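Local coordinates for actin depolymerization factor 2 (Plasmodium berghei, PDB 2XFA), which probably binds actin and promotes the disassembly of actin filaments in the malaria parasite, at residues Y31-I36 with M61-N66; T70-I75 with W97-S102. All blocks are in the same frame, centred on the assembly; numbering follows the deposited sequence.

Contact 1: Y31-I36 with M61-N66; sequences YIIYKI and MRIKNN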
ATOM      1  N   TYR A  31      -2.176   2.415  -8.142  1.00 38.26           N
ATOM      2  CA  TYR A  31      -1.674   2.246  -6.800  1.00 31.93           C
ATOM      3  C   TYR A  31      -1.046   3.526  -6.322  1.00 32.36           C
ATOM      4  O   TYR A  31      -0.691   4.383  -7.107  1.00 30.26           O
ATOM      5  CB  TYR A  31      -0.699   1.060  -6.636  1.00 32.84           C
ATOM      6  CG  TYR A  31       0.643   1.184  -7.315  1.00 37.30           C
ATOM      7  CD1 TYR A  31       1.695   1.846  -6.709  1.00 37.03           C
ATOM      8  CD2 TYR A  31       0.864   0.614  -8.550  1.00 47.22           C
ATOM      9  CE1 TYR A  31       2.917   1.951  -7.322  1.00 38.87           C
ATOM     10  CE2 TYR A  31       2.090   0.714  -9.172  1.00 51.64           C
ATOM     11  CZ  TYR A  31       3.110   1.384  -8.552  1.00 49.02           C
ATOM     12  OH  TYR A  31       4.326   1.487  -9.168  1.00 57.11           O
ATOM     13  N   ILE A  32      -0.961   3.663  -5.013  1.00 27.66           N
ATOM     14  CA  ILE A  32      -0.364   4.844  -4.423  1.00 27.44           C
ATOM     15  C   ILE A  32       0.563   4.283  -3.387  1.00 33.12           C
ATOM     16  O   ILE A  32       0.202   3.320  -2.724  1.00 30.77           O
ATOM     17  CB  ILE A  32      -1.376   5.706  -3.699  1.00 34.90           C
ATOM     18  CG1 ILE A  32      -2.509   6.108  -4.642  1.00 46.16           C
ATOM     19  CG2 ILE A  32      -0.694   6.937  -3.125  1.00 33.85           C
ATOM     20  CD1 ILE A  32      -3.801   6.490  -3.901  1.00 50.71           C
ATOM     21  N   ILE A  33       1.766   4.851  -3.285  1.00 28.38           N
ATOM     22  CA  ILE A  33       2.667   4.528  -2.197  1.00 22.58           C
ATOM     23  C   ILE A  33       2.829   5.806  -1.370  1.00 31.35           C
ATOM     24  O   ILE A  33       3.019   6.871  -1.926  1.00 29.73           O
ATOM     25  CB  ILE A  33       4.031   4.011  -2.730  1.00 32.74           C
ATOM     26  CG1 ILE A  33       3.823   2.678  -3.451  1.00 32.75           C
ATOM     27  CG2 ILE A  33       5.001   3.780  -1.594  1.00 26.25           C
ATOM     28  CD1 ILE A  33       5.009   2.185  -4.163  1.00 32.71           C
ATOM     29  N   TYR A  34       2.701   5.692  -0.051  1.00 27.42           N
ATOM     30  CA  TYR A  34       2.788   6.831   0.856  1.00 30.20           C
ATOM     31  C   TYR A  34       3.999   6.658   1.728  1.00 32.49           C
ATOM     32  O   TYR A  34       4.405   5.529   1.992  1.00 26.22           O
ATOM     33  CB  TYR A  34       1.592   6.842   1.823  1.00 33.91           C
ATOM     34  CG  TYR A  34       0.257   7.006   1.187  1.00 39.76           C
ATOM     35  CD1 TYR A  34      -0.236   8.264   0.892  1.00 38.04           C
ATOM     36  CD2 TYR A  34      -0.530   5.902   0.892  1.00 43.44           C
ATOM     37  CE1 TYR A  34      -1.475   8.424   0.322  1.00 42.79           C
ATOM     38  CE2 TYR A  34      -1.760   6.050   0.313  1.00 45.43           C
ATOM     39  CZ  TYR A  34      -2.231   7.321   0.033  1.00 46.43           C
ATOM     40  OH  TYR A  34      -3.464   7.482  -0.540  1.00 49.43           O
ATOM     41  N   LYS A  35       4.531   7.759   2.254  1.00 30.91           N
ATOM     42  CA  LYS A  35       5.638   7.639   3.170  1.00 30.07           C
ATOM     43  C   LYS A  35       5.540   8.708   4.240  1.00 34.85           C
ATOM     44  O   LYS A  35       4.783   9.665   4.113  1.00 36.70           O
ATOM     45  CB  LYS A  35       6.957   7.818   2.417  1.00 32.74           C
ATOM     46  CG  LYS A  35       7.137   9.230   1.926  1.00 36.49           C
ATOM     47  CD  LYS A  35       8.284   9.358   0.921  1.00 48.15           C
ATOM     48  CE  LYS A  35       9.038  10.673   1.147  1.00 60.25           C
ATOM     49  NZ  LYS A  35       9.219  11.458  -0.107  1.00 64.81           N
ATOM     50  N   ILE A  36       6.296   8.540   5.310  1.00 35.89           N
ATOM     51  CA  ILE A  36       6.384   9.608   6.300  1.00 38.46           C
ATOM     52  C   ILE A  36       7.567  10.494   5.954  1.00 42.94           C
ATOM     53  O   ILE A  36       8.712  10.053   5.946  1.00 45.77           O
ATOM     54  CB  ILE A  36       6.488   9.061   7.724  1.00 36.75           C
ATOM     55  CG1 ILE A  36       5.254   8.199   8.016  1.00 40.57           C
ATOM     56  CG2 ILE A  36       6.606  10.218   8.728  1.00 40.40           C
ATOM     57  CD1 ILE A  36       5.347   7.342   9.260  1.00 40.94           C
ATOM     58  N   MET A  61       4.579  -6.655  -9.231  1.00 36.90           N
ATOM     59  CA  MET A  61       5.953  -6.419  -9.692  1.00 37.59           C
ATOM     60  C   MET A  61       6.293  -4.930  -9.700  1.00 48.86           C
ATOM     61  O   MET A  61       7.361  -4.516  -9.218  1.00 44.78           O
ATOM     62  CB  MET A  61       6.166  -7.038 -11.068  1.00 40.31           C
ATOM     63  CG  MET A  61       7.542  -6.830 -11.642  1.00 70.81           C
ATOM     64  SD  MET A  61       7.561  -7.292 -13.382  1.00122.77           S
ATOM     65  CE  MET A  61       6.301  -6.197 -14.034  1.00131.47           C
ATOM     66  N   ARG A  62       5.380  -4.121 -10.231  1.00 44.94           N
ATOM     67  CA  ARG A  62       5.594  -2.676 -10.281  1.00 47.77           C
ATOM     68  C   ARG A  62       5.696  -2.058  -8.887  1.00 43.25           C
ATOM     69  O   ARG A  62       6.519  -1.188  -8.639  1.00 40.77           O
ATOM     70  CB  ARG A  62       4.456  -2.011 -11.048  1.00 58.85           C
ATOM     71  CG  ARG A  62       4.327  -2.492 -12.485  1.00 64.36           C
ATOM     72  CD  ARG A  62       5.094  -1.613 -13.427  1.00 72.01           C
ATOM     73  NE  ARG A  62       4.307  -0.461 -13.847  1.00 73.53           N
ATOM     74  CZ  ARG A  62       3.723  -0.349 -15.036  1.00 77.58           C
ATOM     75  NH1 ARG A  62       3.830  -1.321 -15.939  1.00 79.87           N
ATOM     76  NH2 ARG A  62       3.031   0.742 -15.326  1.00 78.85           N
ATOM     77  N   ILE A  63       4.846  -2.504  -7.971  1.00 36.23           N
ATOM     78  CA  ILE A  63       4.919  -2.004  -6.607  1.00 35.57           C
ATOM     79  C   ILE A  63       6.246  -2.371  -5.991  1.00 34.28           C
ATOM     80  O   ILE A  63       6.882  -1.546  -5.363  1.00 36.11           O
ATOM     81  CB  ILE A  63       3.808  -2.572  -5.716  1.00 32.77           C
ATOM     82  CG1 ILE A  63       2.446  -2.105  -6.212  1.00 31.96           C
ATOM     83  CG2 ILE A  63       4.006  -2.122  -4.291  1.00 30.97           C
ATOM     84  CD1 ILE A  63       1.288  -2.739  -5.437  1.00 33.77           C
ATOM     85  N   LYS A  64       6.653  -3.618  -6.187  1.00 35.06           N
ATOM     86  CA  LYS A  64       7.875  -4.125  -5.583  1.00 34.38           C
ATOM     87  C   LYS A  64       9.089  -3.310  -6.030  1.00 37.70           C
ATOM     88  O   LYS A  64       9.976  -3.012  -5.239  1.00 38.67           O
ATOM     89  CB  LYS A  64       8.064  -5.593  -5.929  1.00 42.29           C
ATOM     90  CG  LYS A  64       9.345  -6.198  -5.360  1.00 48.70           C
ATOM     91  CD  LYS A  64      10.193  -6.812  -6.458  1.00 49.23           C
ATOM     92  CE  LYS A  64      11.571  -7.208  -5.935  1.00 61.61           C
ATOM     93  NZ  LYS A  64      12.420  -7.832  -6.998  1.00 75.14           N
ATOM     94  N   ASN A  65       9.111  -2.918  -7.291  1.00 32.46           N
ATOM     95  CA  ASN A  65      10.258  -2.182  -7.804  1.00 37.15           C
ATOM     96  C   ASN A  65      10.368  -0.798  -7.176  1.00 33.35           C
ATOM     97  O   ASN A  65      11.406  -0.168  -7.277  1.00 40.43           O
ATOM     98  CB  ASN A  65      10.208  -2.095  -9.327  1.00 47.11           C
ATOM     99  CG  ASN A  65      10.512  -3.417  -9.981  1.00 59.42           C
ATOM    100  OD1 ASN A  65      11.282  -4.214  -9.446  1.00 61.82           O
ATOM    101  ND2 ASN A  65       9.904  -3.665 -11.142  1.00 60.00           N
ATOM    102  N   ASN A  66       9.305  -0.347  -6.504  1.00 31.04           N
ATOM    103  CA  ASN A  66       9.327   0.932  -5.773  1.00 38.49           C
ATOM    104  C   ASN A  66       9.667   0.812  -4.291  1.00 38.55           C
ATOM    105  O   ASN A  66       9.689   1.814  -3.579  1.00 41.76           O
ATOM    106  CB  ASN A  66       7.972   1.652  -5.859  1.00 35.03           C
ATOM    107  CG  ASN A  66       7.647   2.147  -7.255  1.00 49.68           C
ATOM    108  OD1 ASN A  66       6.781   1.591  -7.939  1.00 54.26           O
ATOM    109  ND2 ASN A  66       8.335   3.202  -7.686  1.00 48.22           N
TER

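Contact 2: T70-I75 with W97-S102; sequences TECRYI and WSPGLS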
ATOM      1  N   THR A  70      15.064  -1.454   3.231  1.00 35.32           N
ATOM      2  CA  THR A  70      15.547  -0.653   4.344  1.00 36.03           C
ATOM      3  C   THR A  70      14.595   0.495   4.673  1.00 33.29           C
ATOM      4  O   THR A  70      14.936   1.366   5.468  1.00 46.00           O
ATOM      5  CB  THR A  70      16.886   0.014   3.995  1.00 36.67           C
ATOM      6  OG1 THR A  70      16.674   0.829   2.836  1.00 41.76           O
ATOM      7  CG2 THR A  70      17.984  -1.023   3.734  1.00 40.48           C
ATOM      8  N   GLU A  71      13.430   0.533   4.037  1.00 31.73           N
ATOM      9  CA  GLU A  71      12.442   1.542   4.384  1.00 34.26           C
ATOM     10  C   GLU A  71      10.982   1.101   4.344  1.00 32.61           C
ATOM     11  O   GLU A  71      10.545   0.434   3.411  1.00 31.92           O
ATOM     12  CB  GLU A  71      12.620   2.807   3.566  1.00 37.13           C
ATOM     13  CG  GLU A  71      12.622   2.649   2.092  1.00 59.68           C
ATOM     14  CD  GLU A  71      13.155   3.905   1.434  1.00 86.42           C
ATOM     15  OE1 GLU A  71      13.197   4.948   2.127  1.00 91.87           O
ATOM     16  OE2 GLU A  71      13.543   3.849   0.245  1.00 97.38           O
ATOM     17  N   CYS A  72      10.236   1.524   5.364  1.00 30.86           N
ATOM     18  CA  CYS A  72       8.795   1.277   5.448  1.00 28.73           C
ATOM     19  C   CYS A  72       7.966   2.131   4.491  1.00 28.03           C
ATOM     20  O   CYS A  72       8.289   3.287   4.220  1.00 30.55           O
ATOM     21  CB  CYS A  72       8.328   1.499   6.879  1.00 27.34           C
ATOM     22  SG  CYS A  72       9.179   0.479   8.065  1.00 43.03           S
ATOM     23  N   ARG A  73       6.898   1.534   3.960  1.00 26.78           N
ATOM     24  CA  ARG A  73       5.923   2.239   3.138  1.00 19.37           C
ATOM     25  C   ARG A  73       4.478   1.792   3.442  1.00 27.85           C
ATOM     26  O   ARG A  73       4.259   0.701   3.920  1.00 22.53           O
ATOM     27  CB  ARG A  73       6.193   2.022   1.650  1.00 21.13           C
ATOM     28  CG  ARG A  73       7.489   2.706   1.120  1.00 27.15           C
ATOM     29  CD  ARG A  73       7.456   4.208   1.385  1.00 30.44           C
ATOM     30  NE  ARG A  73       8.538   4.936   0.715  1.00 33.95           N
ATOM     31  CZ  ARG A  73       9.640   5.357   1.324  1.00 35.84           C
ATOM     32  NH1 ARG A  73       9.814   5.107   2.614  1.00 26.50           N
ATOM     33  NH2 ARG A  73      10.579   6.022   0.640  1.00 34.77           N
ATOM     34  N   TYR A  74       3.506   2.647   3.141  1.00 27.22           N
ATOM     35  CA  TYR A  74       2.118   2.203   3.051  1.00 27.60           C
ATOM     36  C   TYR A  74       1.782   2.163   1.583  1.00 22.64           C
ATOM     37  O   TYR A  74       2.102   3.089   0.834  1.00 28.62           O
ATOM     38  CB  TYR A  74       1.170   3.201   3.719  1.00 28.08           C
ATOM     39  CG  TYR A  74       1.519   3.543   5.131  1.00 23.34           C
ATOM     40  CD1 TYR A  74       1.570   2.565   6.099  1.00 27.33           C
ATOM     41  CD2 TYR A  74       1.806   4.847   5.491  1.00 22.88           C
ATOM     42  CE1 TYR A  74       1.868   2.878   7.412  1.00 26.89           C
ATOM     43  CE2 TYR A  74       2.110   5.169   6.791  1.00 32.44           C
ATOM     44  CZ  TYR A  74       2.130   4.174   7.745  1.00 29.60           C
ATOM     45  OH  TYR A  74       2.423   4.481   9.044  1.00 36.27           O
ATOM     46  N   ILE A  75       1.149   1.097   1.153  1.00 22.63           N
ATOM     47  CA  ILE A  75       0.727   1.027  -0.225  1.00 22.77           C
ATOM     48  C   ILE A  75      -0.790   0.800  -0.286  1.00 31.11           C
ATOM     49  O   ILE A  75      -1.324  -0.054   0.422  1.00 27.39           O
ATOM     50  CB  ILE A  75       1.455  -0.136  -0.953  1.00 28.16           C
ATOM     51  CG1 ILE A  75       2.984   0.009  -0.794  1.00 28.45           C
ATOM     52  CG2 ILE A  75       1.066  -0.196  -2.413  1.00 29.76           C
ATOM     53  CD1 ILE A  75       3.568  -1.054   0.114  1.00 23.84           C
ATOM     54  N   TRP A  97       4.179  -2.168   4.308  1.00 26.45           N
ATOM     55  CA  TRP A  97       5.512  -2.740   4.051  1.00 28.64           C
ATOM     56  C   TRP A  97       6.447  -2.308   5.157  1.00 31.64           C
ATOM     57  O   TRP A  97       6.728  -1.111   5.327  1.00 28.04           O
ATOM     58  CB  TRP A  97       6.032  -2.219   2.732  1.00 23.32           C
ATOM     59  CG  TRP A  97       7.474  -2.584   2.394  1.00 25.43           C
ATOM     60  CD1 TRP A  97       8.472  -1.704   2.086  1.00 24.10           C
ATOM     61  CD2 TRP A  97       8.063  -3.894   2.312  1.00 29.33           C
ATOM     62  NE1 TRP A  97       9.652  -2.385   1.799  1.00 25.47           N
ATOM     63  CE2 TRP A  97       9.435  -3.723   1.945  1.00 31.52           C
ATOM     64  CE3 TRP A  97       7.576  -5.185   2.494  1.00 27.58           C
ATOM     65  CZ2 TRP A  97      10.315  -4.805   1.766  1.00 28.56           C
ATOM     66  CZ3 TRP A  97       8.449  -6.257   2.336  1.00 29.48           C
ATOM     67  CH2 TRP A  97       9.807  -6.058   1.978  1.00 35.81           C
ATOM     68  N   SER A  98       6.890  -3.285   5.932  1.00 31.40           N
ATOM     69  CA  SER A  98       7.746  -3.024   7.062  1.00 32.75           C
ATOM     70  C   SER A  98       8.893  -4.026   7.108  1.00 34.21           C
ATOM     71  O   SER A  98       8.812  -5.024   7.824  1.00 35.68           O
ATOM     72  CB  SER A  98       6.931  -3.098   8.364  1.00 41.29           C
ATOM     73  OG  SER A  98       7.715  -2.715   9.480  1.00 45.25           O
ATOM     74  N   PRO A  99       9.973  -3.762   6.348  1.00 38.48           N
ATOM     75  CA  PRO A  99      11.078  -4.731   6.247  1.00 32.32           C
ATOM     76  C   PRO A  99      11.991  -4.714   7.456  1.00 40.00           C
ATOM     77  O   PRO A  99      12.065  -3.723   8.188  1.00 40.40           O
ATOM     78  CB  PRO A  99      11.854  -4.277   4.990  1.00 31.38           C
ATOM     79  CG  PRO A  99      11.624  -2.834   4.897  1.00 31.85           C
ATOM     80  CD  PRO A  99      10.208  -2.566   5.519  1.00 34.18           C
ATOM     81  N   GLY A 100      12.695  -5.820   7.646  1.00 43.18           N
ATOM     82  CA  GLY A 100      13.554  -6.002   8.799  1.00 46.46           C
ATOM     83  C   GLY A 100      14.741  -5.068   8.885  1.00 53.58           C
ATOM     84  O   GLY A 100      15.190  -4.758   9.990  1.00 61.38           O
ATOM     85  N   LEU A 101      15.248  -4.608   7.739  1.00 40.64           N
ATOM     86  CA  LEU A 101      16.447  -3.763   7.732  1.00 42.44           C
ATOM     87  C   LEU A 101      16.136  -2.280   7.863  1.00 43.58           C
ATOM     88  O   LEU A 101      17.023  -1.441   7.783  1.00 50.66           O
ATOM     89  CB  LEU A 101      17.303  -4.020   6.480  1.00 38.69           C
ATOM     90  CG  LEU A 101      18.076  -5.325   6.580  1.00 53.84           C
ATOM     91  CD1 LEU A 101      18.940  -5.542   5.320  1.00 45.68           C
ATOM     92  CD2 LEU A 101      18.949  -5.297   7.854  1.00 52.12           C
ATOM     93  N   SER A 102      14.864  -1.954   8.034  1.00 37.68           N
ATOM     94  CA  SER A 102      14.497  -0.585   8.319  1.00 42.50           C
ATOM     95  C   SER A 102      14.885  -0.341   9.777  1.00 57.95           C
ATOM     96  O   SER A 102      14.765  -1.242  10.611  1.00 68.19           O
ATOM     97  CB  SER A 102      12.996  -0.394   8.082  1.00 42.25           C
ATOM     98  OG  SER A 102      12.579   0.866   8.551  1.00 63.36           O
TER

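Contact 1: Y31-I36 with M61-N66
Helix 56-65 packs here on the central sheet: Tyr31 and Ile33, from one face of strand 31-37, receive the C-terminal part of the helix in a largely buried contact. The two run in nearly the same direction, their short axes 21° apart and 10.2 Å from each other at closest approach. Ile63 and Asn66 carry most of the helix side. CG1 of Ile63 sits squarely over one face of the Tyr31 ring, 3.8 Å from the ring centroid and only 8° off the normal, a clean CH-pi contact. The ring gets there because Tyr31 CG lies between its own backbone N and carbonyl carbon (chi1 68°), which turns the phenol toward the helix and brings one ring face against Ile63. Its hydroxyl OH comes 3.5 Å from the carbonyl O of Arg62, while the CB of Arg62 approaches the ring obliquely. Beside the ring, Ile33 extends CD1 to within 3.5 Å of Asn66 CB, and more loosely to Ile63 CG2 at 4.4 Å. The backbone N of Asn66 donates to the O of Ile63, three residues back, at 2.9 Å. Farther out the guanidinium of Arg62 turns away from this apolar patch, and its NE makes a salt bridge to Glu48 on the adjacent strand 41-48. Ile32 and Tyr34, on the other face of strand 31-37, pack instead against helix 14-24. A mixed sheet carrying helices on both faces in this way is the core of the ADF-homology (ADF/cofilin) fold.

Contact 2: T70-I75 with W97-S102
The backbone N of Trp97 gives its hydrogen to Arg73 O at 2.9 Å, and Arg73 N returns the bond to Trp97 O at 3.0 Å. Together they make Arg73 and Trp97 a hydrogen-bonded antiparallel pair. Trp97 O also receives a CA-H...O contact from Cys72, whose CA is 3.2 Å away. With chi1 at 173° the indole of Trp97 swings away from its own backbone N and comes up against Glu71, its CD1 3.3 Å from Glu71 O; NE1 finds its hydrogen-bond partner in Lys68 O. Pro99 CD lies over one face of the indole, offset toward its rim. On the neighbouring strand, Arg73 folds back on its own segment: NH1 bonds to Cys72 O, NH2 pairs with Glu71 OE1 at 3.2 Å, and NE has a salt bridge to Asp45. Past the pair, the type I turn from Pro99 to Ser102 brings the chain back to Thr70, where Ser102 CA makes a CA-H...O contact with Thr70 O at 3.5 Å. This is the end of the antiparallel pairing of strands 73-81 and 89-97 in the central ADF-homology sheet, beyond which the chain passes through a beta turn toward helix 104-118.

Contacts 1 and 2 follow one another along the chain, the first closing before the second opens, and their centres are about 11 Å apart. They meet inside the sheet, where strands 31-37 and 73-81 are antiparallel neighbours: Tyr34 N lies 2.8 Å from Tyr74 O, a probable hydrogen bond, and Ile32 O packs 3.6 Å from Ile75 CG2. Arg73 also reaches across, with CD 3.4 Å from Tyr34 O and NE 3.7 Å from Lys35 CB. Leu67, just after helix 56-65, touches Arg73, Ile75 and Trp97, so the loop that leaves contact 1 covers part of contact 2 before the chain enters strand 73-81.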